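Local coordinates for citrate synthase (PDB 2IBP), which probably condenses acetyl-CoA with oxaloacetate and water to give citrate and CoA, a step of the tricarboxylic acid cycle, at residues V65-L70 with E81-R86; A107-A112 with A163-F168; A222-A227 with V376-E381; R290-K293 with P297-K300; L380-W383 with I388-P391. All blocks are in the same frame, centred on the assembly; numbering follows the deposited sequence. Where two conformers were deposited one is given.

Contact 1. Residues V65-L70 with E81-R86; sequences VSYLIL and EDYINR
Two successive helices of the mainly helical citrate synthase fold, 62-71 and 77-90, meet where Tyr83 reaches across to Ser66 and Tyr67. The backbones stay well apart at this point, the nearest CA atoms, of Tyr67 and Tyr83, being 7.7 Å from each other, so it is the tyrosine rings that fill the interface. With CG anti to the backbone N (chi1 176°), Tyr83 extends its ring straight to the facing helix, and its OH donates to Ser66 OG at 2.6 Å. The serine's own single proton is shared between, or goes to one of, the carbonyls of Tyr62 and Glu63. Tyr67 presents a ring edge to one face of Tyr83: the centroids are 5.2 Å apart and the planes stand at 84°, an edge-to-face pair. Tyr67 CD1 leads, 3.7 Å from Tyr83 CG, and Tyr67 CB makes a CH-pi contact over the same ring. With a leucine in place of Tyr83, Ser66 OG would probably lose its hydroxyl donor and the edge of Tyr67 the face it rests on. Leu70 and Tyr83 both touch Glu152 of helix 141-169, while Ser66 and Ile69 pack on helix 363-382 and Val65 and Ile69 on strand 45-48.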
# COMPACT_ATOMS: atom_id res chain seq x y z
N VAL A 65 24.76 -7.45 -6.05
CA VAL A 65 24.01 -6.29 -6.47
C VAL A 65 23.00 -5.89 -5.39
O VAL A 65 22.79 -4.70 -5.16
CB VAL A 65 23.31 -6.53 -7.82
CG1 VAL A 65 22.23 -5.48 -8.08
CG2 VAL A 65 24.35 -6.59 -8.92
N SER A 66 22.38 -6.86 -4.74
CA SER A 66 21.42 -6.55 -3.69
C SER A 66 22.15 -5.87 -2.52
O SER A 66 21.65 -4.90 -1.93
CB SER A 66 20.61 -7.78 -3.25
OG SER A 66 21.39 -8.80 -2.65
N TYR A 67 23.36 -6.36 -2.21
CA TYR A 67 24.16 -5.72 -1.17
C TYR A 67 24.40 -4.26 -1.55
O TYR A 67 24.23 -3.36 -0.74
CB TYR A 67 25.51 -6.43 -1.00
CG TYR A 67 26.35 -5.89 0.14
CD1 TYR A 67 26.41 -6.56 1.35
CD2 TYR A 67 27.00 -4.67 0.03
CE1 TYR A 67 27.12 -6.05 2.43
CE2 TYR A 67 27.73 -4.15 1.10
CZ TYR A 67 27.79 -4.85 2.29
OH TYR A 67 28.52 -4.34 3.35
N LEU A 68 24.87 -4.06 -2.78
CA LEU A 68 25.12 -2.74 -3.32
C LEU A 68 23.90 -1.82 -3.20
O LEU A 68 24.00 -0.70 -2.72
CB LEU A 68 25.54 -2.87 -4.77
CG LEU A 68 25.70 -1.57 -5.55
CD1 LEU A 68 26.80 -0.67 -4.95
CD2 LEU A 68 26.00 -1.87 -7.01
N ILE A 69 22.75 -2.31 -3.64
CA ILE A 69 21.55 -1.49 -3.60
C ILE A 69 21.18 -1.16 -2.17
O ILE A 69 20.88 -0.02 -1.86
CB ILE A 69 20.41 -2.17 -4.35
CG1 ILE A 69 20.71 -2.16 -5.86
CG2 ILE A 69 19.09 -1.43 -4.10
CD1 ILE A 69 19.73 -2.98 -6.70
N LEU A 70 21.22 -2.14 -1.29
CA LEU A 70 20.85 -1.92 0.10
C LEU A 70 21.83 -1.03 0.88
O LEU A 70 21.43 -0.05 1.53
CB LEU A 70 20.68 -3.26 0.79
CG LEU A 70 20.23 -3.20 2.24
CD1 LEU A 70 18.91 -2.42 2.39
CD2 LEU A 70 20.08 -4.63 2.77
N GLU A 81 30.66 -12.51 2.00
CA GLU A 81 30.54 -13.84 2.59
C GLU A 81 29.54 -13.83 3.75
O GLU A 81 28.66 -14.69 3.82
CB GLU A 81 31.91 -14.33 3.09
CG GLU A 81 32.85 -14.72 1.97
CD GLU A 81 34.26 -15.02 2.46
OE1 GLU A 81 34.56 -14.77 3.65
OE2 GLU A 81 35.07 -15.49 1.64
N ASP A 82 29.68 -12.87 4.65
CA ASP A 82 28.78 -12.77 5.80
C ASP A 82 27.33 -12.51 5.36
O ASP A 82 26.40 -13.08 5.91
CB ASP A 82 29.25 -11.70 6.77
CG ASP A 82 30.58 -12.05 7.43
OD1 ASP A 82 31.01 -13.22 7.33
OD2 ASP A 82 31.17 -11.15 8.08
N TYR A 83 27.17 -11.61 4.40
CA TYR A 83 25.84 -11.27 3.86
C TYR A 83 25.18 -12.51 3.23
O TYR A 83 24.00 -12.81 3.48
CB TYR A 83 26.01 -10.17 2.82
CG TYR A 83 24.74 -9.78 2.09
CD1 TYR A 83 23.82 -8.94 2.68
CD2 TYR A 83 24.58 -10.09 0.75
CE1 TYR A 83 22.67 -8.54 1.99
CE2 TYR A 83 23.44 -9.71 0.06
CZ TYR A 83 22.50 -8.92 0.67
OH TYR A 83 21.39 -8.48 -0.03
N ILE A 84 25.94 -13.19 2.39
CA ILE A 84 25.43 -14.39 1.73
C ILE A 84 24.97 -15.40 2.78
O ILE A 84 23.89 -15.97 2.67
CB ILE A 84 26.46 -14.98 0.77
CG1 ILE A 84 26.55 -14.08 -0.48
CG2 ILE A 84 26.12 -16.40 0.42
CD1 ILE A 84 27.59 -14.50 -1.48
N ASN A 85 25.76 -15.58 3.84
CA ASN A 85 25.38 -16.50 4.90
C ASN A 85 24.14 -16.07 5.66
O ASN A 85 23.31 -16.90 6.00
CB ASN A 85 26.53 -16.71 5.86
CG ASN A 85 27.52 -17.74 5.36
OD1 ASN A 85 27.17 -18.63 4.58
ND2 ASN A 85 28.75 -17.67 5.86
N ARG A 86 23.98 -14.78 5.91
CA ARG A 86 22.80 -14.29 6.59
C ARG A 86 21.58 -14.52 5.71
O ARG A 86 20.57 -15.03 6.16
CB ARG A 86 22.91 -12.79 6.92
CG ARG A 86 23.94 -12.45 8.00
CD ARG A 86 23.78 -11.01 8.48
NE ARG A 86 23.91 -10.01 7.43
CZ ARG A 86 25.05 -9.44 7.06
NH1 ARG A 86 26.21 -9.86 7.58
NH2 ARG A 86 25.04 -8.52 6.11

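Contact 2. Residues A107-A112 with A163-F168; sequences AHPMFA and AYHYRF
Ala107 meets His165 through its carbonyl: Ala107 O lies 3.1 Å from His165 CE1, near the plane of the imidazole and at its edge, while the Ala107 side chain packs on Ala122 of the second subunit. His108 turns away from the other helix and serves its own. As N-cap of helix 109-123 it accepts from Met110 N through His108 ND1 at 3.0 Å, with an N-H...N angle of 161° and the donor tilted 24° out of the imidazole plane. Pro109, lacking an N-H, occupies the first turn and covers one face of His165. Its CA sits 3.9 Å from the ring centroid, close enough to the normal for a CH-pi contact, and Pro109 CB is 3.7 Å from His165 ND1. Phe111 leads away from His165 and packs on Ala118 of the second subunit. The methyl of Ala112 is modelled too close to the imidazole, so the details of its approach are doubtful. His165 comes within range because its CG lies anti to the backbone N (chi1 -173°), which sends the ring straight out from helix 141-169. ND1 bonds to Tyr362 OH and NE2 to Leu104 O, so the ring's rotation is probably fixed. The arrangement is a side-chain N-cap followed by proline, starting an interface helix of the dimer against a buried histidine of the helical citrate synthase core.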
# COMPACT_ATOMS: atom_id res chain seq x y z
N ALA A 107 -5.26 -19.63 -4.86
CA ALA A 107 -5.46 -18.24 -5.24
C ALA A 107 -4.31 -17.77 -6.11
O ALA A 107 -3.27 -18.44 -6.21
CB ALA A 107 -5.56 -17.39 -4.01
N HIS A 108 -4.47 -16.60 -6.70
CA HIS A 108 -3.44 -16.02 -7.53
C HIS A 108 -2.22 -15.75 -6.66
O HIS A 108 -2.36 -15.31 -5.51
CB HIS A 108 -3.92 -14.73 -8.18
CG HIS A 108 -2.95 -14.15 -9.16
ND1 HIS A 108 -1.86 -13.39 -8.77
CD2 HIS A 108 -2.90 -14.22 -10.51
CE1 HIS A 108 -1.18 -13.02 -9.84
NE2 HIS A 108 -1.79 -13.51 -10.91
N PRO A 109 -1.02 -16.03 -7.18
CA PRO A 109 0.16 -15.88 -6.35
C PRO A 109 0.38 -14.51 -5.75
O PRO A 109 0.96 -14.42 -4.68
CB PRO A 109 1.32 -16.26 -7.27
CG PRO A 109 0.77 -16.40 -8.62
CD PRO A 109 -0.70 -16.58 -8.51
N MET A 110 -0.03 -13.44 -6.43
CA MET A 110 0.21 -12.10 -5.87
C MET A 110 -0.56 -11.86 -4.57
O MET A 110 -0.06 -11.17 -3.69
CB MET A 110 -0.03 -11.00 -6.89
CG MET A 110 1.01 -11.01 -8.01
SD MET A 110 2.66 -10.56 -7.45
CE MET A 110 2.53 -8.78 -7.36
N PHE A 111 -1.73 -12.48 -4.43
CA PHE A 111 -2.46 -12.37 -3.16
C PHE A 111 -1.68 -13.11 -2.07
O PHE A 111 -1.59 -12.66 -0.93
CB PHE A 111 -3.85 -12.97 -3.28
CG PHE A 111 -4.83 -12.10 -4.01
CD1 PHE A 111 -5.29 -10.93 -3.43
CD2 PHE A 111 -5.37 -12.51 -5.21
CE1 PHE A 111 -6.23 -10.14 -4.06
CE2 PHE A 111 -6.30 -11.72 -5.85
CZ PHE A 111 -6.74 -10.54 -5.27
N ALA A 112 -1.14 -14.27 -2.43
CA ALA A 112 -0.35 -15.07 -1.51
C ALA A 112 0.88 -14.30 -1.08
O ALA A 112 1.26 -14.35 0.09
CB ALA A 112 0.05 -16.41 -2.14
N ALA A 163 8.10 -19.69 -4.53
CA ALA A 163 8.27 -21.12 -4.81
C ALA A 163 7.31 -21.99 -4.01
O ALA A 163 6.72 -22.94 -4.55
CB ALA A 163 9.71 -21.54 -4.54
N TYR A 164 7.10 -21.68 -2.72
CA TYR A 164 6.20 -22.48 -1.90
C TYR A 164 4.78 -22.39 -2.43
O TYR A 164 4.08 -23.38 -2.53
CB TYR A 164 6.21 -22.00 -0.46
CG TYR A 164 7.38 -22.48 0.38
CD1 TYR A 164 8.52 -23.01 -0.21
CD2 TYR A 164 7.39 -22.29 1.76
CE1 TYR A 164 9.59 -23.45 0.56
CE2 TYR A 164 8.47 -22.70 2.53
CZ TYR A 164 9.58 -23.26 1.92
OH TYR A 164 10.68 -23.64 2.67
N HIS A 165 4.40 -21.19 -2.87
CA HIS A 165 3.08 -21.05 -3.44
C HIS A 165 2.97 -21.88 -4.71
O HIS A 165 1.98 -22.58 -4.92
CB HIS A 165 2.76 -19.61 -3.74
CG HIS A 165 1.35 -19.42 -4.17
ND1 HIS A 165 0.97 -19.51 -5.49
CD2 HIS A 165 0.20 -19.31 -3.45
CE1 HIS A 165 -0.35 -19.38 -5.57
NE2 HIS A 165 -0.83 -19.27 -4.35
N TYR A 166 4.00 -21.80 -5.56
CA TYR A 166 3.99 -22.58 -6.79
C TYR A 166 3.78 -24.06 -6.48
O TYR A 166 2.91 -24.70 -7.06
CB TYR A 166 5.26 -22.37 -7.60
CG TYR A 166 5.35 -23.32 -8.76
CD1 TYR A 166 4.53 -23.17 -9.86
CD2 TYR A 166 6.21 -24.42 -8.72
CE1 TYR A 166 4.57 -24.08 -10.91
CE2 TYR A 166 6.29 -25.30 -9.78
CZ TYR A 166 5.45 -25.14 -10.85
OH TYR A 166 5.53 -26.05 -11.90
N ARG A 167 4.58 -24.59 -5.58
CA ARG A 167 4.48 -26.00 -5.20
C ARG A 167 3.10 -26.34 -4.67
O ARG A 167 2.49 -27.31 -5.10
CB ARG A 167 5.53 -26.32 -4.13
CG ARG A 167 6.96 -26.08 -4.58
CD ARG A 167 7.41 -27.03 -5.66
NE ARG A 167 7.45 -28.43 -5.20
CZ ARG A 167 7.92 -29.41 -5.96
NH1 ARG A 167 8.41 -29.15 -7.16
NH2 ARG A 167 7.92 -30.64 -5.50
N PHE A 168 2.61 -25.56 -3.70
CA PHE A 168 1.29 -25.82 -3.16
C PHE A 168 0.20 -25.69 -4.21
O PHE A 168 -0.77 -26.44 -4.18
CB PHE A 168 0.95 -24.90 -1.99
CG PHE A 168 1.73 -25.18 -0.74
CD1 PHE A 168 1.85 -26.47 -0.24
CD2 PHE A 168 2.12 -24.13 0.06
CE1 PHE A 168 2.49 -26.70 0.97
CE2 PHE A 168 2.78 -24.36 1.27
CZ PHE A 168 2.92 -25.64 1.74

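Contact 3. Residues A222-A227 with V376-E381; sequences AAHVVA and VAHVLE
The imidazoles of His224 and His378 meet obliquely, with centroids 5.6 Å apart and planes at 62°, so the pair is neither a stack nor edge-to-face. His378 ND1 lies at the edge of the His224 ring, in its plane. The leading atom is His224 CE1, which approaches His378 CB to 3.6 Å. CG of His224 lies anti to the carbonyl carbon (chi1 -81°), and although its CB leaves the helix at an angle to the partner, the ring end swings across. Lys32 NZ is hydrogen-bonded to both His224 NE2 and His378 ND1, so the two nitrogens share one lysine. The other nitrogens are engaged too: His224 ND1 with Thr220 O, and His378 NE2 with Asp213 OD2. Both rings are therefore likely to be neutral, each accepting from the lysine. Were His224 a leucine, Lys32 would probably lose one of its two imidazole acceptors and Thr220 O its ring donor. Beside the histidines, both branches of Val379 meet Ala227 CB, Val379 CG1 at 3.5 Å and Val379 CG2 at 3.9 Å, and Val379 CG2 also reaches Ala223 CB at 4.0 Å. The axes of the two segments approach to 9.3 Å at an angle of 39°, with alanines facing the valine. Val225 and Val226 pack on Phe221 and Ala239 of the second subunit. This is helix-helix packing with a buried histidine pair bridged by Lys32, joining interface helix 218-227 to the long helix 363-382 of the citrate synthase fold.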
# COMPACT_ATOMS: atom_id res chain seq x y z
N ALA A 222 4.16 3.24 -3.34
CA ALA A 222 3.27 2.65 -2.33
C ALA A 222 4.08 2.33 -1.07
O ALA A 222 3.65 2.60 0.04
CB ALA A 222 2.60 1.40 -2.84
N ALA A 223 5.26 1.74 -1.27
CA ALA A 223 6.15 1.43 -0.14
C ALA A 223 6.52 2.71 0.61
O ALA A 223 6.57 2.70 1.85
CB ALA A 223 7.41 0.74 -0.65
N HIS A 224 6.78 3.81 -0.11
CA HIS A 224 7.08 5.09 0.54
C HIS A 224 5.92 5.59 1.36
O HIS A 224 6.10 6.12 2.44
CB HIS A 224 7.41 6.19 -0.47
CG HIS A 224 8.82 6.16 -0.98
ND1 HIS A 224 9.20 5.37 -2.04
CD2 HIS A 224 9.91 6.87 -0.62
CE1 HIS A 224 10.48 5.61 -2.31
NE2 HIS A 224 10.93 6.51 -1.45
N VAL A 225 4.73 5.52 0.79
CA VAL A 225 3.56 6.06 1.49
C VAL A 225 3.32 5.31 2.80
O VAL A 225 3.07 5.91 3.84
CB VAL A 225 2.31 6.04 0.59
CG1 VAL A 225 1.07 6.47 1.39
CG2 VAL A 225 2.52 6.98 -0.59
N VAL A 226 3.39 3.99 2.74
CA VAL A 226 3.21 3.17 3.90
C VAL A 226 4.34 3.41 4.88
O VAL A 226 4.11 3.65 6.05
CB VAL A 226 3.10 1.68 3.52
CG1 VAL A 226 3.19 0.79 4.76
CG2 VAL A 226 1.81 1.44 2.74
N ALA A 227 5.58 3.40 4.40
CA ALA A 227 6.72 3.62 5.28
C ALA A 227 6.69 4.99 5.92
O ALA A 227 7.19 5.16 7.04
CB ALA A 227 8.02 3.41 4.55
N VAL A 376 12.98 -2.00 -0.38
CA VAL A 376 13.51 -1.83 0.99
C VAL A 376 14.59 -0.74 1.05
O VAL A 376 14.61 0.07 1.99
CB VAL A 376 13.91 -3.15 1.66
CG1 VAL A 376 12.71 -4.08 1.75
CG2 VAL A 376 15.06 -3.83 0.90
N ALA A 377 15.45 -0.68 0.04
CA ALA A 377 16.49 0.37 -0.01
C ALA A 377 15.83 1.74 -0.04
O ALA A 377 16.28 2.70 0.60
CB ALA A 377 17.39 0.20 -1.23
N HIS A 378 14.76 1.86 -0.84
CA HIS A 378 14.06 3.14 -0.96
C HIS A 378 13.41 3.55 0.35
O HIS A 378 13.49 4.70 0.72
CB HIS A 378 13.03 3.10 -2.07
CG HIS A 378 13.58 3.43 -3.42
ND1 HIS A 378 13.74 4.73 -3.86
CD2 HIS A 378 13.96 2.64 -4.45
CE1 HIS A 378 14.22 4.73 -5.08
NE2 HIS A 378 14.38 3.47 -5.46
N VAL A 379 12.82 2.58 1.05
CA VAL A 379 12.21 2.85 2.35
C VAL A 379 13.26 3.35 3.34
O VAL A 379 13.10 4.40 3.97
CB VAL A 379 11.49 1.64 2.93
CG1 VAL A 379 11.16 1.86 4.42
CG2 VAL A 379 10.22 1.38 2.10
N LEU A 380 14.36 2.61 3.45
CA LEU A 380 15.42 2.99 4.37
C LEU A 380 15.97 4.37 4.03
O LEU A 380 16.26 5.16 4.93
CB LEU A 380 16.52 1.94 4.41
CG LEU A 380 16.03 0.59 4.91
CD1 LEU A 380 17.13 -0.45 4.84
CD2 LEU A 380 15.45 0.65 6.31
N GLU A 381 16.10 4.66 2.75
CA GLU A 381 16.55 5.97 2.33
C GLU A 381 15.59 7.07 2.78
O GLU A 381 15.99 8.08 3.34
CB GLU A 381 16.73 6.02 0.82
CG GLU A 381 17.25 7.33 0.32
CD GLU A 381 17.52 7.30 -1.16
OE1 GLU A 381 16.55 7.15 -1.93
OE2 GLU A 381 18.71 7.43 -1.54

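Contact 4. Residues R290-K293 with P297-K300; sequences RVYK and PRAK
Where Tyr292 packs on Pro297, the backbone leading into the contact sets two N-H groups, of Val291 and Tyr292, on one shared acceptor, ND1 of the predicted active-site residue His289. The Tyr292 side chain, CG anti to the carbonyl carbon (chi1 -66°), then turns toward the start of helix 297-313. Pro297 lies over one face of its ring. CD is the contact atom, 3.8 Å from the centroid and 30° off the normal, which makes a CH-pi contact. The approach is off-centre, toward one side of the ring, since Pro297 CD is only 3.4 Å from Tyr292 CE1. Arg298 comes to the edge instead: Arg298 NH2 stands 3.7 Å from Tyr292 CE2 near the ring plane, and the guanidinium is turned 43° to it. With NH2 at the edge, there is no cation-pi placement; the charge is met by Asp296 OD2 in a salt bridge. A bend at chi3 brings the guanidinium back toward the tyrosine. At the far end of the ring, Tyr292 OH bonds to His214 NE2, and the ring meets those of His214 and His289. Leu46 of strand 45-48 touches Tyr292, Pro297 and Arg298 alike. The segments fall largely within the citrate synthase signature, which includes the run from His289 to Arg298, and Arg298 ends about 6 Å, side chain to side chain, from Asp346, the other predicted catalytic residue.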
# COMPACT_ATOMS: atom_id res chain seq x y z
N ARG A 290 8.32 5.15 -21.40
CA ARG A 290 8.09 6.50 -20.91
C ARG A 290 9.41 7.21 -20.59
O ARG A 290 9.49 8.43 -20.69
CB ARG A 290 7.21 6.44 -19.68
CG ARG A 290 6.55 7.74 -19.30
CD ARG A 290 5.72 7.54 -18.06
NE ARG A 290 6.55 7.07 -16.95
CZ ARG A 290 7.15 7.87 -16.08
NH1 ARG A 290 6.96 9.18 -16.13
NH2 ARG A 290 7.90 7.36 -15.11
N VAL A 291 10.43 6.44 -20.23
CA VAL A 291 11.73 7.00 -19.90
C VAL A 291 12.78 6.74 -20.99
O VAL A 291 13.42 7.67 -21.48
CB VAL A 291 12.26 6.46 -18.56
CG1 VAL A 291 13.57 7.11 -18.22
CG2 VAL A 291 11.25 6.70 -17.44
N TYR A 292 12.96 5.47 -21.36
CA TYR A 292 13.94 5.14 -22.39
C TYR A 292 13.53 5.60 -23.78
O TYR A 292 12.47 5.19 -24.30
CB TYR A 292 14.23 3.62 -22.43
CG TYR A 292 14.92 3.13 -21.19
CD1 TYR A 292 16.20 3.57 -20.86
CD2 TYR A 292 14.32 2.20 -20.35
CE1 TYR A 292 16.82 3.14 -19.71
CE2 TYR A 292 14.94 1.76 -19.20
CZ TYR A 292 16.19 2.22 -18.90
OH TYR A 292 16.82 1.77 -17.75
N LYS A 293 14.37 6.44 -24.38
CA LYS A 293 14.19 6.92 -25.75
C LYS A 293 15.38 6.37 -26.53
O LYS A 293 16.03 7.06 -27.31
CB LYS A 293 14.17 8.46 -25.78
CG LYS A 293 13.17 9.06 -24.83
CD LYS A 293 11.75 8.59 -25.09
CE LYS A 293 10.83 9.03 -23.97
NZ LYS A 293 9.42 8.60 -24.19
N PRO A 297 18.68 -0.67 -21.78
CA PRO A 297 19.91 -1.42 -21.57
C PRO A 297 19.67 -2.80 -20.99
O PRO A 297 20.46 -3.74 -21.24
CB PRO A 297 20.70 -0.55 -20.59
CG PRO A 297 19.68 0.30 -19.92
CD PRO A 297 18.60 0.52 -20.92
N ARG A 298 18.61 -2.92 -20.20
CA ARG A 298 18.28 -4.19 -19.60
C ARG A 298 17.83 -5.14 -20.69
O ARG A 298 18.07 -6.34 -20.62
CB ARG A 298 17.17 -4.00 -18.58
CG ARG A 298 17.52 -3.05 -17.45
CD ARG A 298 16.30 -2.72 -16.64
NE ARG A 298 15.31 -2.07 -17.48
CZ ARG A 298 14.07 -1.82 -17.10
NH1 ARG A 298 13.67 -2.12 -15.87
NH2 ARG A 298 13.21 -1.30 -17.96
N ALA A 299 17.16 -4.59 -21.70
CA ALA A 299 16.64 -5.41 -22.80
C ALA A 299 17.78 -5.97 -23.65
O ALA A 299 17.76 -7.15 -24.03
CB ALA A 299 15.67 -4.59 -23.67
N LYS A 300 18.78 -5.14 -23.90
CA LYS A 300 19.94 -5.53 -24.71
C LYS A 300 20.65 -6.72 -24.06
O LYS A 300 20.97 -7.72 -24.70
CB LYS A 300 20.89 -4.35 -24.87
CG LYS A 300 22.05 -4.62 -25.81
CD LYS A 300 22.77 -3.34 -26.22
CE LYS A 300 21.88 -2.44 -27.09
NZ LYS A 300 22.53 -1.13 -27.43

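Contact 5. Residues L380-W383 with I388-P391; sequences LEYW and IFRP
Tyr382 heads for Phe389 from its CB, which points at the loop that follows the helix, and each atom further out comes nearer to the phenyl ring. CG stands anti to the backbone N (chi1 -165°), which extends the ring off the C-terminal part of helix 363-382. Among the atoms of the two segments, real contact begins at Tyr382 CE2, 3.9 Å from Phe389 CE2, and tightens at Tyr382 CZ, 3.7 Å from the same Phe389 CE2. The hydroxyl comes closest, with Tyr382 OH 3.5 Å from Phe389 CE2 and 3.6 Å from Phe389 CZ. The planes differ by 14° but the rings have slid so far apart, 5.4 Å between centroids, that they barely overlap; the planes are near-parallel, and it is the hydroxyl end of Tyr382 that lies near Phe389 CE2 and CZ. The OH finds its polar partner in Arg387 O, which closes the turn between helix and loop. Phe389 also lodges against helix 218-227, with Phe389 CE2 3.7 Å from His224 O, and its backbone N is bonded to Ser228 OG just beyond that helix. Phe221 of the second subunit packs on Phe389 and Pro391, Gly25 of that subunit touches Tyr382, and the Arg390 backbone is hydrogen-bonded across the interface. This is the exit of the long helix into the C-terminal arm, which leads to Cys394, disulfide-bonded to Cys19, in a homodimer known for its topologically interlinked chains.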
# COMPACT_ATOMS: atom_id res chain seq x y z
N LEU A 380 14.36 2.61 3.45
CA LEU A 380 15.42 2.99 4.37
C LEU A 380 15.97 4.37 4.03
O LEU A 380 16.26 5.16 4.93
CB LEU A 380 16.52 1.94 4.41
CG LEU A 380 16.03 0.59 4.91
CD1 LEU A 380 17.13 -0.45 4.84
CD2 LEU A 380 15.45 0.65 6.31
N GLU A 381 16.10 4.66 2.75
CA GLU A 381 16.55 5.97 2.33
C GLU A 381 15.59 7.07 2.78
O GLU A 381 15.99 8.08 3.34
CB GLU A 381 16.73 6.02 0.82
CG GLU A 381 17.25 7.33 0.32
CD GLU A 381 17.52 7.30 -1.16
OE1 GLU A 381 16.55 7.15 -1.93
OE2 GLU A 381 18.71 7.43 -1.54
N TYR A 382 14.29 6.84 2.59
CA TYR A 382 13.29 7.81 2.99
C TYR A 382 13.33 8.04 4.49
O TYR A 382 13.16 9.17 4.96
CB TYR A 382 11.89 7.37 2.56
CG TYR A 382 10.89 8.48 2.63
CD1 TYR A 382 10.97 9.54 1.74
CD2 TYR A 382 9.87 8.48 3.58
CE1 TYR A 382 10.09 10.59 1.80
CE2 TYR A 382 8.94 9.52 3.62
CZ TYR A 382 9.08 10.59 2.74
OH TYR A 382 8.21 11.65 2.78
N TRP A 383 13.50 6.96 5.23
CA TRP A 383 13.57 7.03 6.69
C TRP A 383 14.76 7.83 7.22
O TRP A 383 14.83 8.10 8.43
CB TRP A 383 13.56 5.65 7.31
CG TRP A 383 12.22 4.99 7.33
CD1 TRP A 383 11.00 5.57 7.07
CD2 TRP A 383 11.93 3.70 7.88
NE1 TRP A 383 10.00 4.68 7.32
CE2 TRP A 383 10.52 3.53 7.84
CE3 TRP A 383 12.72 2.65 8.36
CZ2 TRP A 383 9.90 2.37 8.28
CZ3 TRP A 383 12.10 1.50 8.81
CH2 TRP A 383 10.69 1.37 8.76
N ILE A 388 5.65 12.05 6.89
CA ILE A 388 4.42 11.39 6.49
C ILE A 388 3.81 12.10 5.28
O ILE A 388 3.81 13.33 5.19
CB ILE A 388 3.43 11.35 7.65
CG1 ILE A 388 2.20 10.51 7.29
CG2 ILE A 388 3.07 12.76 8.08
CD1 ILE A 388 1.33 10.20 8.48
N PHE A 389 3.32 11.31 4.33
CA PHE A 389 2.66 11.89 3.16
C PHE A 389 1.31 12.49 3.57
O PHE A 389 0.54 11.86 4.29
CB PHE A 389 2.54 10.89 2.03
CG PHE A 389 3.84 10.66 1.30
CD1 PHE A 389 4.23 11.51 0.27
CD2 PHE A 389 4.72 9.70 1.74
CE1 PHE A 389 5.46 11.30 -0.38
CE2 PHE A 389 5.95 9.54 1.13
CZ PHE A 389 6.31 10.33 0.08
N ARG A 390 1.10 13.73 3.15
CA ARG A 390 -0.09 14.50 3.50
C ARG A 390 -0.72 15.20 2.29
O ARG A 390 -0.86 16.42 2.29
CB ARG A 390 0.31 15.59 4.51
CG ARG A 390 0.76 15.08 5.87
CD ARG A 390 1.29 16.21 6.74
NE ARG A 390 1.68 15.75 8.08
CZ ARG A 390 2.43 16.44 8.93
NH1 ARG A 390 2.92 17.62 8.59
NH2 ARG A 390 2.72 15.92 10.12
N PRO A 391 -1.05 14.45 1.23
CA PRO A 391 -1.67 15.10 0.08
C PRO A 391 -3.10 15.45 0.43
O PRO A 391 -3.56 15.16 1.55
CB PRO A 391 -1.65 14.01 -0.98
CG PRO A 391 -1.82 12.74 -0.16
CD PRO A 391 -0.98 12.99 1.07

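From the N terminus, contact 1 closes a short loop between adjacent helices, and contact 2 follows in series, joining helix 109-123 to helix 141-169. Contact 3 then spans 148 residues, bringing helix 218-227 to helix 363-382. Contact 4, a local closure beside the predicted active-site residues, is nested inside that loop. Contact 5 begins where contact 3 ends, sharing Leu380 and Glu381, and turns the chain toward its C-terminal arm; the two centres are 7 Å apart, and Trp383 NE1 probably hydrogen-bonds to Ala227 O. Contact 1 joins this group through Leu70 and Ile69, which pack on Leu380 and Ala377. Contacts 2 and 4 lie apart, on opposite sides of the chain's centre.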